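Local coordinates for cadherin-related family member 2 (Mus musculus, PDB 5CYX), which probably forms calcium-dependent adhesion complexes with CDHR5 on adjacent microvilli, thereby controlling how microvilli pack at the apical surface of epithelial cells, at residues A24-L29 with S49-N54; Y41-P46 with G58-A63; T239-V244 with G268-R273; V261-R266 with S317-I322. All coordinates share one frame; numbering follows the deposited sequence.

Contact 1 (A24-L29 with S49-N54); sequences AVAFWL and SYFSVN
The rings of Phe27 and Phe51 meet obliquely, their centroids 5.7 Å apart and their planes inclined at 59°, a pairing that is neither a stack nor a T. The nearest atoms are CE2 of Phe27 and CE1 of Phe51, 4.2 Å apart. That same CE1 atom also receives the methyl of Ala26, whose CB stands 4.1 Å away, while one face of the Phe51 ring carries CB of its own neighbour Tyr50, offset toward the rim. Phe51 reaches this place with CG anti to its carbonyl carbon (chi1 -57°). Farther along, Leu29 and Val53 barely touch, CD1 of Leu29 to CG1 of Val53 at 4.5 Å. No hydrogen bond joins the two segments: strand 59-62 runs between them and pairs with both, and its Val60 packs on Phe27, Leu29 and Phe51. Ala26 and Phe27 both face Val60 in a classic beta bulge, which helps to explain why two consecutive residues reach Phe51. On the outer side of strand 25-30, Trp28 and Leu29 pair in an antiparallel ladder with a strand of the second subunit, which carries the sheet across the interface. The cluster, with Phe74 and Ile76 of the facing sheet against Phe51, is typical of the hydrophobic interior of a cadherin repeat, a Greek-key beta sandwich whose B and D strands here flank strand E.

Contact 2 (Y41-P46 with G58-A63); sequences YGISGP and GEVKLA
The hydroxyl of Tyr41, whose ring rests against Gly58, accepts a weak hydrogen bond from the backbone N of Ala31, which lightly holds the outer end of the ring. The near part of that ring lies beside the glycine backbone, CD2 of Tyr41 being 3.6 Å from CA of Gly58. Tyr41 gets there with CG anti to its carbonyl carbon (chi1 -51°). Gly58 suits the site twice over: its phi is positive (87°), and a beta carbon on it would lie a tight 3.3 Å from CE2 of Tyr41. With an alanine here in place of Tyr41, the flank of Gly58 would probably be uncovered and the amide of Ala31 left without its hydroxyl partner. Two residues on along each strand, Ile43 and Val60 reach toward each other tip to tip, CD1 of Ile43 to CG1 of Val60 at 4.0 Å. The extended isoleucine chain (chi2 171°) carries that methyl across from strand 40-44 in one sheet of the EC1 sandwich to strand 59-62 in the other, where Phe51 and Val53 also pack on Ile43. With no hydrogen bond between the segments, the two sheets are joined here by apolar and van der Waals packing alone.

Contact 3 (T239-V244 with G268-R273); sequences TSVLTV and GWFDIR
Apolar packing joins Val241 to Phe270 and Val244 to Ile272, and it accounts for all the close contacts between these segments. The closer pair is the second: CG2 of Val244 comes within 3.8 Å of CD1 of Ile272, the two side chains crossing at about a right angle. The isoleucine's CG1 is anti to its backbone N (chi1 -169°), and the extended chain beyond it delivers CD1 to the valine; the touching CG2 methyl of Val244 sits between its own backbone N and carbonyl carbon. The first pair is looser, CG2 of Val241 standing 4.3 Å from CE1 of Phe270 and approaching the ring obliquely. Val300 of the facing sheet packs on both Val244 and Ile272, and Val296 and Ile298 pack on Phe270.

Hydrogen bonding serves each strand separately. Strand 277-280 lies between the two in the EC3 sheet, Val241 and Leu242 both bonding to the backbone of Ile278, whose side chain also touches Ile272. Within its own segment, Asp271 OD1 accepts a weak, bent bond from the backbone N of Ile272, at 2.9 Å and 146°. At the end of the segment, Arg273 forms a salt bridge with Asp275.

Strands B and D of this cadherin repeat thus meet here through methyl groups and one obliquely approached phenyl ring: the interior is apolar, and the directional bonds run through the strand between them.

Contact 4 (V261-R266 with S317-I322); sequences VSNSTR and SMWVTI
Trp319 sets its CG anti to the carbonyl carbon (chi1 -71°), and a chi2 of 89° turns the indole plane about the CB-CG bond, so that its six-membered ring comes to Asn263 and Ser264. The site lies on one sheet of the EC3 cadherin sandwich: strands 257-264 and 315-324, C and G of the Greek key, both pair with strand 295-304 between them, so the indole bridges two strands that share no hydrogen bond. Backbone bonds of Met318 with Val300 and of Val320 with Ile298 hold the strand of the tryptophan against that middle strand.

On the other side, Ser262 and Asn263 both face Gln299 in a classic beta bulge, and the CB bonds of both are directed at the 317-322 segment. This brings two consecutive residues to the same side and places the asparagine's CB where the indole can meet it. Ser262 OG is anchored separately by hydrogen bonds with Gln299 OE1 and Thr301 OG1, while Asn263 packs on Gln299.

The touching residues are largely at the surface, in contrast to Val320 and Ile322 of the same strand, which are buried; Ile322 packs on Phe270 and Val231. What joins Trp319 to its partners is loose van der Waals contact rather than polar bonding, with the indole meeting them obliquely. Its CZ3 lies 4.3 Å from CA of Ser264 and 4.2 Å from the carbonyl O of Asn263, and the closest approach is that of CH2 of Trp319 to CB of Asn263, at 4.0 Å.

In the fold
The chain holds the first three extracellular cadherin repeats. Contacts 1 and 2 sit in EC1, which is required for binding CDHR5, and contacts 3 and 4 in EC3. Within each repeat the segments alternate along the chain, consistent with the Greek-key topology, and the two contacts adjoin: centres about 5 Å apart for 1 and 2, about 10 Å for 3 and 4. Contacts 1 and 3 each span one sheet across its strand E, contact 2 joins the two sheets of EC1, and contact 4 spans the other sheet of EC3 across strand F. Between the pairs, centres lie about 100 Å apart, with the EC2 repeat and its calcium-bound junctions making the molecule a long rod.

Contact 1 (A24-L29 with S49-N54)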
loop_
_atom_site.group_PDB
_atom_site.type_symbol
_atom_site.label_atom_id
_atom_site.label_comp_id
_atom_site.label_asym_id
_atom_site.label_seq_id
_atom_site.Cartn_x
_atom_site.Cartn_y
_atom_site.Cartn_z
ATOM N N ALA A 24 2.382 30.857 37.098
ATOM C CA ALA A 24 3.450 31.549 36.374
ATOM C C ALA A 24 2.960 32.926 36.027
ATOM O O ALA A 24 1.760 33.131 35.843
ATOM C CB ALA A 24 3.799 30.804 35.099
ATOM N N VAL A 25 3.896 33.850 35.835
ATOM C CA VAL A 25 3.561 35.185 35.372
ATOM C C VAL A 25 3.194 35.136 33.881
ATOM O O VAL A 25 4.019 34.769 33.046
ATOM C CB VAL A 25 4.738 36.168 35.607
ATOM C CG1 VAL A 25 4.466 37.505 34.941
ATOM C CG2 VAL A 25 4.976 36.368 37.095
ATOM N N ALA A 26 1.972 35.535 33.532
ATOM C CA ALA A 26 1.580 35.546 32.149
ATOM C C ALA A 26 2.104 36.820 31.473
ATOM O O ALA A 26 2.501 36.793 30.313
ATOM C CB ALA A 26 0.107 35.470 32.033
ATOM N N PHE A 27 2.055 37.927 32.205
ATOM C CA PHE A 27 2.504 39.202 31.731
ATOM C C PHE A 27 2.330 40.279 32.797
ATOM O O PHE A 27 1.692 40.038 33.865
ATOM C CB PHE A 27 1.746 39.602 30.458
ATOM C CG PHE A 27 0.260 39.577 30.593
ATOM C CD1 PHE A 27 -0.424 40.664 31.101
ATOM C CD2 PHE A 27 -0.474 38.474 30.190
ATOM C CE1 PHE A 27 -1.832 40.655 31.206
ATOM C CE2 PHE A 27 -1.875 38.458 30.295
ATOM C CZ PHE A 27 -2.547 39.548 30.812
ATOM N N TRP A 28 2.884 41.448 32.472
ATOM C CA TRP A 28 2.824 42.677 33.252
ATOM C C TRP A 28 2.006 43.700 32.512
ATOM O O TRP A 28 2.261 43.945 31.314
ATOM C CB TRP A 28 4.219 43.285 33.423
ATOM C CG TRP A 28 5.138 42.480 34.232
ATOM C CD1 TRP A 28 5.969 41.514 33.793
ATOM C CD2 TRP A 28 5.308 42.553 35.641
ATOM N NE1 TRP A 28 6.668 40.972 34.844
ATOM C CE2 TRP A 28 6.280 41.595 35.993
ATOM C CE3 TRP A 28 4.755 43.356 36.636
ATOM C CZ2 TRP A 28 6.701 41.402 37.285
ATOM C CZ3 TRP A 28 5.175 43.158 37.961
ATOM C CH2 TRP A 28 6.121 42.176 38.271
ATOM N N LEU A 29 1.066 44.327 33.213
ATOM C CA LEU A 29 0.375 45.503 32.706
ATOM C C LEU A 29 1.186 46.718 33.130
ATOM O O LEU A 29 1.568 46.817 34.297
ATOM C CB LEU A 29 -1.021 45.596 33.288
ATOM C CG LEU A 29 -1.997 44.496 32.888
ATOM C CD1 LEU A 29 -3.174 44.453 33.865
ATOM C CD2 LEU A 29 -2.462 44.688 31.452
ATOM N N SER A 49 -11.423 35.004 35.930
ATOM C CA SER A 49 -10.833 33.984 36.814
ATOM C C SER A 49 -9.642 33.250 36.203
ATOM O O SER A 49 -8.979 32.496 36.876
ATOM C CB SER A 49 -11.895 32.962 37.234
ATOM O OG SER A 49 -12.371 32.270 36.095
ATOM N N TYR A 50 -9.376 33.454 34.919
ATOM C CA TYR A 50 -8.161 32.959 34.330
ATOM C C TYR A 50 -6.923 33.668 34.851
ATOM O O TYR A 50 -5.815 33.127 34.719
ATOM C CB TYR A 50 -8.181 33.124 32.793
ATOM C CG TYR A 50 -8.916 32.039 32.080
ATOM C CD1 TYR A 50 -8.331 30.799 31.881
ATOM C CD2 TYR A 50 -10.205 32.239 31.613
ATOM C CE1 TYR A 50 -9.003 29.780 31.215
ATOM C CE2 TYR A 50 -10.888 31.234 30.947
ATOM C CZ TYR A 50 -10.274 30.008 30.740
ATOM O OH TYR A 50 -10.937 29.023 30.045
ATOM N N PHE A 51 -7.077 34.880 35.388
ATOM C CA PHE A 51 -5.927 35.633 35.869
ATOM C C PHE A 51 -6.074 36.164 37.273
ATOM O O PHE A 51 -7.173 36.298 37.783
ATOM C CB PHE A 51 -5.648 36.768 34.938
ATOM C CG PHE A 51 -5.415 36.321 33.517
ATOM C CD1 PHE A 51 -4.253 35.642 33.180
ATOM C CD2 PHE A 51 -6.388 36.531 32.530
ATOM C CE1 PHE A 51 -4.028 35.214 31.871
ATOM C CE2 PHE A 51 -6.184 36.096 31.231
ATOM C CZ PHE A 51 -4.988 35.440 30.892
ATOM N N SER A 52 -4.923 36.419 37.881
ATOM C CA SER A 52 -4.799 37.009 39.194
ATOM C C SER A 52 -3.892 38.202 38.997
ATOM O O SER A 52 -2.746 38.028 38.592
ATOM C CB SER A 52 -4.124 36.013 40.123
ATOM O OG SER A 52 -3.638 36.648 41.292
ATOM N N VAL A 53 -4.396 39.401 39.270
ATOM C CA VAL A 53 -3.632 40.654 39.024
ATOM C C VAL A 53 -3.131 41.277 40.330
ATOM O O VAL A 53 -3.871 41.381 41.303
ATOM C CB VAL A 53 -4.514 41.703 38.349
ATOM C CG1 VAL A 53 -3.719 42.966 38.047
ATOM C CG2 VAL A 53 -5.122 41.136 37.075
ATOM N N ASN A 54 -1.880 41.705 40.355
ATOM C CA ASN A 54 -1.422 42.540 41.451
ATOM C C ASN A 54 -1.794 43.998 41.093
ATOM O O ASN A 54 -1.269 44.592 40.129
ATOM C CB ASN A 54 0.064 42.341 41.708
ATOM C CG ASN A 54 0.559 43.159 42.883
ATOM O OD1 ASN A 54 0.233 44.351 43.012
ATOM N ND2 ASN A 54 1.361 42.545 43.728
#

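Contact 2 (Y41-P46 with G58-A63)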
loop_
_atom_site.group_PDB
_atom_site.type_symbol
_atom_site.label_atom_id
_atom_site.label_comp_id
_atom_site.label_asym_id
_atom_site.label_seq_id
_atom_site.Cartn_x
_atom_site.Cartn_y
_atom_site.Cartn_z
ATOM N N TYR A 41 -4.361 48.577 38.626
ATOM C CA TYR A 41 -4.852 47.746 37.520
ATOM C C TYR A 41 -5.825 46.689 38.005
ATOM O O TYR A 41 -5.731 46.246 39.137
ATOM C CB TYR A 41 -3.698 46.979 36.868
ATOM C CG TYR A 41 -2.532 47.815 36.494
ATOM C CD1 TYR A 41 -2.448 48.392 35.223
ATOM C CD2 TYR A 41 -1.485 48.023 37.391
ATOM C CE1 TYR A 41 -1.353 49.160 34.863
ATOM C CE2 TYR A 41 -0.382 48.796 37.030
ATOM C CZ TYR A 41 -0.333 49.361 35.767
ATOM O OH TYR A 41 0.737 50.131 35.390
ATOM N N GLY A 42 -6.711 46.253 37.115
ATOM C CA GLY A 42 -7.604 45.124 37.397
ATOM C C GLY A 42 -7.967 44.363 36.138
ATOM O O GLY A 42 -7.741 44.840 35.020
ATOM N N ILE A 43 -8.493 43.161 36.330
ATOM C CA ILE A 43 -9.053 42.364 35.247
ATOM C C ILE A 43 -10.473 41.987 35.647
ATOM O O ILE A 43 -10.699 41.577 36.775
ATOM C CB ILE A 43 -8.146 41.158 34.895
ATOM C CG1 ILE A 43 -6.969 41.692 34.062
ATOM C CG2 ILE A 43 -8.872 40.107 34.056
ATOM C CD1 ILE A 43 -5.843 40.714 33.780
ATOM N N SER A 44 -11.420 42.183 34.732
ATOM C CA SER A 44 -12.853 41.933 34.993
ATOM C C SER A 44 -13.530 41.284 33.781
ATOM O O SER A 44 -12.918 41.122 32.700
ATOM C CB SER A 44 -13.579 43.242 35.342
ATOM O OG SER A 44 -13.552 44.125 34.221
ATOM N N GLY A 45 -14.793 40.908 33.982
ATOM C CA GLY A 45 -15.620 40.316 32.925
ATOM C C GLY A 45 -15.701 38.830 33.153
ATOM O O GLY A 45 -15.114 38.315 34.109
ATOM N N PRO A 46 -16.421 38.120 32.277
ATOM C CA PRO A 46 -16.737 36.709 32.544
ATOM C C PRO A 46 -15.511 35.775 32.626
ATOM O O PRO A 46 -15.564 34.772 33.331
ATOM C CB PRO A 46 -17.649 36.326 31.372
ATOM C CG PRO A 46 -17.298 37.298 30.283
ATOM C CD PRO A 46 -17.002 38.577 31.003
ATOM N N GLY A 58 1.049 45.553 38.686
ATOM C CA GLY A 58 0.663 45.159 37.321
ATOM C C GLY A 58 0.999 43.716 36.962
ATOM O O GLY A 58 0.719 43.262 35.844
ATOM N N GLU A 59 1.609 43.001 37.903
ATOM C CA GLU A 59 1.950 41.600 37.727
ATOM C C GLU A 59 0.669 40.783 37.511
ATOM O O GLU A 59 -0.222 40.806 38.347
ATOM C CB GLU A 59 2.666 41.078 38.988
ATOM C CG GLU A 59 3.288 39.712 38.833
ATOM C CD GLU A 59 3.722 39.128 40.167
ATOM O OE1 GLU A 59 2.854 38.756 41.009
ATOM O OE2 GLU A 59 4.927 39.047 40.378
ATOM N N VAL A 60 0.597 40.058 36.401
ATOM C CA VAL A 60 -0.521 39.179 36.115
ATOM C C VAL A 60 -0.078 37.751 35.990
ATOM O O VAL A 60 0.617 37.395 35.048
ATOM C CB VAL A 60 -1.287 39.547 34.825
ATOM C CG1 VAL A 60 -2.497 38.636 34.655
ATOM C CG2 VAL A 60 -1.688 41.007 34.845
ATOM N N LYS A 61 -0.530 36.938 36.931
ATOM C CA LYS A 61 -0.318 35.495 36.918
ATOM C C LYS A 61 -1.509 34.744 36.359
ATOM O O LYS A 61 -2.655 35.194 36.510
ATOM C CB LYS A 61 -0.088 34.985 38.346
ATOM C CG LYS A 61 1.199 35.472 38.952
ATOM C CD LYS A 61 1.413 34.834 40.306
ATOM C CE LYS A 61 2.681 35.340 40.988
ATOM N NZ LYS A 61 2.653 34.884 42.411
ATOM N N LEU A 62 -1.227 33.589 35.761
ATOM C CA LEU A 62 -2.253 32.738 35.253
ATOM C C LEU A 62 -2.931 32.091 36.480
ATOM O O LEU A 62 -2.235 31.551 37.316
ATOM C CB LEU A 62 -1.678 31.662 34.376
ATOM C CG LEU A 62 -2.717 30.716 33.767
ATOM C CD1 LEU A 62 -3.556 31.408 32.691
ATOM C CD2 LEU A 62 -2.008 29.480 33.219
ATOM N N ALA A 63 -4.255 32.146 36.585
ATOM C CA ALA A 63 -4.944 31.613 37.836
ATOM C C ALA A 63 -5.798 30.364 37.617
ATOM O O ALA A 63 -6.394 29.816 38.559
ATOM C CB ALA A 63 -5.784 32.708 38.463
#

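Contact 3 (T239-V244 with G268-R273)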
loop_
_atom_site.group_PDB
_atom_site.type_symbol
_atom_site.label_atom_id
_atom_site.label_comp_id
_atom_site.label_asym_id
_atom_site.label_seq_id
_atom_site.Cartn_x
_atom_site.Cartn_y
_atom_site.Cartn_z
ATOM N N THR A 239 -11.930 -61.610 0.961
ATOM C CA THR A 239 -10.966 -61.729 2.076
ATOM C C THR A 239 -10.129 -60.455 2.233
ATOM O O THR A 239 -9.531 -59.985 1.264
ATOM C CB THR A 239 -10.027 -62.940 1.862
ATOM O OG1 THR A 239 -10.797 -64.122 1.684
ATOM C CG2 THR A 239 -9.091 -63.171 3.060
ATOM N N SER A 240 -10.076 -59.904 3.449
ATOM C CA SER A 240 -9.159 -58.793 3.752
ATOM C C SER A 240 -7.709 -59.212 3.550
ATOM O O SER A 240 -7.332 -60.328 3.870
ATOM C CB SER A 240 -9.285 -58.331 5.198
ATOM O OG SER A 240 -10.561 -57.812 5.440
ATOM N N VAL A 241 -6.915 -58.291 3.030
ATOM C CA VAL A 241 -5.512 -58.506 2.803
ATOM C C VAL A 241 -4.710 -57.536 3.669
ATOM O O VAL A 241 -3.824 -57.955 4.414
ATOM C CB VAL A 241 -5.186 -58.336 1.313
ATOM C CG1 VAL A 241 -3.691 -58.554 1.049
ATOM C CG2 VAL A 241 -5.999 -59.326 0.514
ATOM N N LEU A 242 -4.988 -56.244 3.543
ATOM C CA LEU A 242 -4.413 -55.222 4.431
ATOM C C LEU A 242 -5.151 -53.902 4.317
ATOM O O LEU A 242 -5.891 -53.661 3.348
ATOM C CB LEU A 242 -2.933 -54.973 4.142
ATOM C CG LEU A 242 -2.564 -54.102 2.933
ATOM C CD1 LEU A 242 -1.117 -53.679 3.042
ATOM C CD2 LEU A 242 -2.855 -54.826 1.622
ATOM N N THR A 243 -4.896 -53.044 5.299
ATOM C CA THR A 243 -5.417 -51.698 5.339
ATOM C C THR A 243 -4.311 -50.703 5.028
ATOM O O THR A 243 -3.247 -50.742 5.656
ATOM C CB THR A 243 -5.952 -51.399 6.732
ATOM O OG1 THR A 243 -6.764 -52.500 7.124
ATOM C CG2 THR A 243 -6.785 -50.083 6.750
ATOM N N VAL A 244 -4.566 -49.818 4.065
ATOM C CA VAL A 244 -3.727 -48.638 3.863
ATOM C C VAL A 244 -4.485 -47.429 4.360
ATOM O O VAL A 244 -5.708 -47.460 4.473
ATOM C CB VAL A 244 -3.294 -48.425 2.395
ATOM C CG1 VAL A 244 -2.375 -49.550 1.956
ATOM C CG2 VAL A 244 -4.476 -48.335 1.445
ATOM N N GLY A 268 -8.184 -56.923 -11.759
ATOM C CA GLY A 268 -9.281 -57.696 -11.227
ATOM C C GLY A 268 -8.986 -58.506 -9.977
ATOM O O GLY A 268 -9.914 -58.826 -9.238
ATOM N N TRP A 269 -7.729 -58.888 -9.717
ATOM C CA TRP A 269 -7.495 -59.810 -8.597
ATOM C C TRP A 269 -7.783 -59.164 -7.250
ATOM O O TRP A 269 -8.302 -59.834 -6.352
ATOM C CB TRP A 269 -6.095 -60.384 -8.617
ATOM C CG TRP A 269 -5.894 -61.462 -9.621
ATOM C CD1 TRP A 269 -6.653 -61.720 -10.737
ATOM C CD2 TRP A 269 -4.834 -62.411 -9.622
ATOM N NE1 TRP A 269 -6.134 -62.796 -11.410
ATOM C CE2 TRP A 269 -5.013 -63.234 -10.753
ATOM C CE3 TRP A 269 -3.754 -62.661 -8.760
ATOM C CZ2 TRP A 269 -4.144 -64.298 -11.057
ATOM C CZ3 TRP A 269 -2.875 -63.723 -9.066
ATOM C CH2 TRP A 269 -3.084 -64.526 -10.207
ATOM N N PHE A 270 -7.460 -57.873 -7.126
ATOM C CA PHE A 270 -7.733 -57.097 -5.906
ATOM C C PHE A 270 -8.510 -55.804 -6.146
ATOM O O PHE A 270 -8.362 -55.178 -7.180
ATOM C CB PHE A 270 -6.419 -56.751 -5.221
ATOM C CG PHE A 270 -5.572 -57.935 -4.947
ATOM C CD1 PHE A 270 -5.836 -58.753 -3.850
ATOM C CD2 PHE A 270 -4.507 -58.263 -5.805
ATOM C CE1 PHE A 270 -5.050 -59.878 -3.607
ATOM C CE2 PHE A 270 -3.740 -59.381 -5.570
ATOM C CZ PHE A 270 -4.003 -60.183 -4.471
ATOM N N ASP A 271 -9.319 -55.407 -5.171
ATOM C CA ASP A 271 -9.949 -54.067 -5.147
ATOM C C ASP A 271 -9.805 -53.494 -3.717
ATOM O O ASP A 271 -9.160 -54.112 -2.856
ATOM C CB ASP A 271 -11.416 -54.120 -5.650
ATOM C CG ASP A 271 -11.898 -52.800 -6.308
ATOM O OD1 ASP A 271 -11.201 -51.781 -6.255
ATOM O OD2 ASP A 271 -13.035 -52.744 -6.868
ATOM N N ILE A 272 -10.338 -52.295 -3.490
ATOM C CA ILE A 272 -10.212 -51.604 -2.202
ATOM C C ILE A 272 -11.522 -50.878 -1.825
ATOM O O ILE A 272 -12.205 -50.386 -2.706
ATOM C CB ILE A 272 -9.022 -50.633 -2.245
ATOM C CG1 ILE A 272 -8.715 -50.109 -0.851
ATOM C CG2 ILE A 272 -9.263 -49.480 -3.235
ATOM C CD1 ILE A 272 -7.347 -49.465 -0.761
ATOM N N ARG A 273 -11.854 -50.834 -0.530
ATOM C CA ARG A 273 -13.004 -50.076 -0.027
ATOM C C ARG A 273 -12.649 -48.638 0.344
ATOM O O ARG A 273 -11.479 -48.291 0.461
ATOM C CB ARG A 273 -13.586 -50.739 1.227
ATOM C CG ARG A 273 -14.042 -52.166 1.050
ATOM C CD ARG A 273 -15.137 -52.498 2.032
ATOM N NE ARG A 273 -14.677 -52.441 3.418
ATOM C CZ ARG A 273 -14.291 -53.492 4.158
ATOM N NH1 ARG A 273 -14.295 -54.734 3.663
ATOM N NH2 ARG A 273 -13.890 -53.292 5.415
#

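Contact 4 (V261-R266 with S317-I322)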
loop_
_atom_site.group_PDB
_atom_site.type_symbol
_atom_site.label_atom_id
_atom_site.label_comp_id
_atom_site.label_asym_id
_atom_site.label_seq_id
_atom_site.Cartn_x
_atom_site.Cartn_y
_atom_site.Cartn_z
ATOM N N VAL A 261 -8.207 -48.668 -6.650
ATOM C CA VAL A 261 -7.105 -49.321 -7.291
ATOM C C VAL A 261 -7.074 -48.733 -8.690
ATOM O O VAL A 261 -8.009 -48.926 -9.482
ATOM C CB VAL A 261 -7.285 -50.842 -7.351
ATOM C CG1 VAL A 261 -6.128 -51.479 -8.118
ATOM C CG2 VAL A 261 -7.344 -51.390 -5.942
ATOM N N SER A 262 -6.009 -47.984 -8.953
ATOM C CA SER A 262 -5.836 -47.248 -10.203
ATOM C C SER A 262 -5.072 -48.065 -11.251
ATOM O O SER A 262 -5.095 -47.722 -12.435
ATOM C CB SER A 262 -5.119 -45.914 -9.926
ATOM O OG SER A 262 -4.196 -46.025 -8.847
ATOM N N ASN A 263 -4.386 -49.125 -10.807
ATOM C CA ASN A 263 -3.562 -49.944 -11.680
ATOM C C ASN A 263 -3.037 -51.185 -10.985
ATOM O O ASN A 263 -2.850 -51.175 -9.768
ATOM C CB ASN A 263 -2.351 -49.140 -12.160
ATOM C CG ASN A 263 -2.070 -49.359 -13.612
ATOM O OD1 ASN A 263 -2.019 -50.498 -14.076
ATOM N ND2 ASN A 263 -1.921 -48.275 -14.354
ATOM N N SER A 264 -2.754 -52.235 -11.762
ATOM C CA SER A 264 -2.018 -53.385 -11.241
ATOM C C SER A 264 -1.399 -54.326 -12.292
ATOM O O SER A 264 -1.701 -54.271 -13.485
ATOM C CB SER A 264 -2.928 -54.229 -10.345
ATOM O OG SER A 264 -3.701 -55.132 -11.090
ATOM N N THR A 265 -0.537 -55.202 -11.799
ATOM C CA THR A 265 -0.209 -56.448 -12.482
ATOM C C THR A 265 -1.304 -57.408 -11.981
ATOM O O THR A 265 -1.517 -57.514 -10.779
ATOM C CB THR A 265 1.204 -56.931 -12.103
ATOM O OG1 THR A 265 1.233 -57.347 -10.732
ATOM C CG2 THR A 265 2.232 -55.801 -12.296
ATOM N N ARG A 266 -2.024 -58.057 -12.902
ATOM C CA ARG A 266 -3.277 -58.826 -12.615
ATOM C C ARG A 266 -4.500 -57.958 -12.290
ATOM O O ARG A 266 -5.048 -58.022 -11.175
ATOM C CB ARG A 266 -3.082 -59.914 -11.532
ATOM C CG ARG A 266 -1.831 -60.766 -11.680
ATOM C CD ARG A 266 -1.823 -61.563 -12.970
ATOM N NE ARG A 266 -0.464 -61.914 -13.371
ATOM C CZ ARG A 266 -0.150 -62.879 -14.233
ATOM N NH1 ARG A 266 1.131 -63.107 -14.511
ATOM N NH2 ARG A 266 -1.093 -63.631 -14.810
ATOM N N SER A 317 -1.046 -41.194 -4.815
ATOM C CA SER A 317 -1.006 -42.580 -5.235
ATOM C C SER A 317 0.244 -43.304 -4.778
ATOM O O SER A 317 1.266 -42.688 -4.508
ATOM C CB SER A 317 -1.134 -42.674 -6.753
ATOM O OG SER A 317 -0.045 -42.032 -7.370
ATOM N N MET A 318 0.137 -44.623 -4.673
ATOM C CA MET A 318 1.312 -45.448 -4.464
ATOM C C MET A 318 1.005 -46.888 -4.740
ATOM O O MET A 318 -0.167 -47.280 -4.827
ATOM C CB MET A 318 1.841 -45.334 -3.040
ATOM C CG MET A 318 0.914 -45.935 -1.989
ATOM S SD MET A 318 1.682 -45.459 -0.436
ATOM C CE MET A 318 1.152 -46.774 0.588
ATOM N N TRP A 319 2.105 -47.641 -4.836
ATOM C CA TRP A 319 2.139 -49.054 -5.153
ATOM C C TRP A 319 2.266 -49.885 -3.889
ATOM O O TRP A 319 2.982 -49.503 -2.959
ATOM C CB TRP A 319 3.346 -49.359 -6.071
ATOM C CG TRP A 319 3.132 -48.817 -7.419
ATOM C CD1 TRP A 319 3.462 -47.578 -7.852
ATOM C CD2 TRP A 319 2.478 -49.469 -8.512
ATOM N NE1 TRP A 319 3.067 -47.409 -9.156
ATOM C CE2 TRP A 319 2.466 -48.558 -9.591
ATOM C CE3 TRP A 319 1.895 -50.736 -8.685
ATOM C CZ2 TRP A 319 1.910 -48.866 -10.833
ATOM C CZ3 TRP A 319 1.336 -51.052 -9.927
ATOM C CH2 TRP A 319 1.358 -50.110 -10.990
ATOM N N VAL A 320 1.627 -51.043 -3.913
ATOM C CA VAL A 320 1.571 -51.981 -2.802
ATOM C C VAL A 320 1.935 -53.353 -3.351
ATOM O O VAL A 320 1.416 -53.756 -4.410
ATOM C CB VAL A 320 0.122 -52.100 -2.231
ATOM C CG1 VAL A 320 0.033 -53.199 -1.167
ATOM C CG2 VAL A 320 -0.361 -50.768 -1.678
ATOM N N THR A 321 2.774 -54.087 -2.611
ATOM C CA THR A 321 3.132 -55.450 -2.991
ATOM C C THR A 321 2.411 -56.496 -2.149
ATOM O O THR A 321 2.339 -56.392 -0.917
ATOM C CB THR A 321 4.649 -55.650 -2.897
ATOM O OG1 THR A 321 5.263 -54.733 -3.790
ATOM C CG2 THR A 321 5.030 -57.054 -3.310
ATOM N N ILE A 322 1.897 -57.518 -2.824
ATOM C CA ILE A 322 1.094 -58.560 -2.174
ATOM C C ILE A 322 1.586 -59.955 -2.559
ATOM O O ILE A 322 1.626 -60.302 -3.747
ATOM C CB ILE A 322 -0.394 -58.448 -2.553
ATOM C CG1 ILE A 322 -0.943 -57.089 -2.108
ATOM C CG2 ILE A 322 -1.186 -59.596 -1.921
ATOM C CD1 ILE A 322 -2.415 -56.876 -2.453
#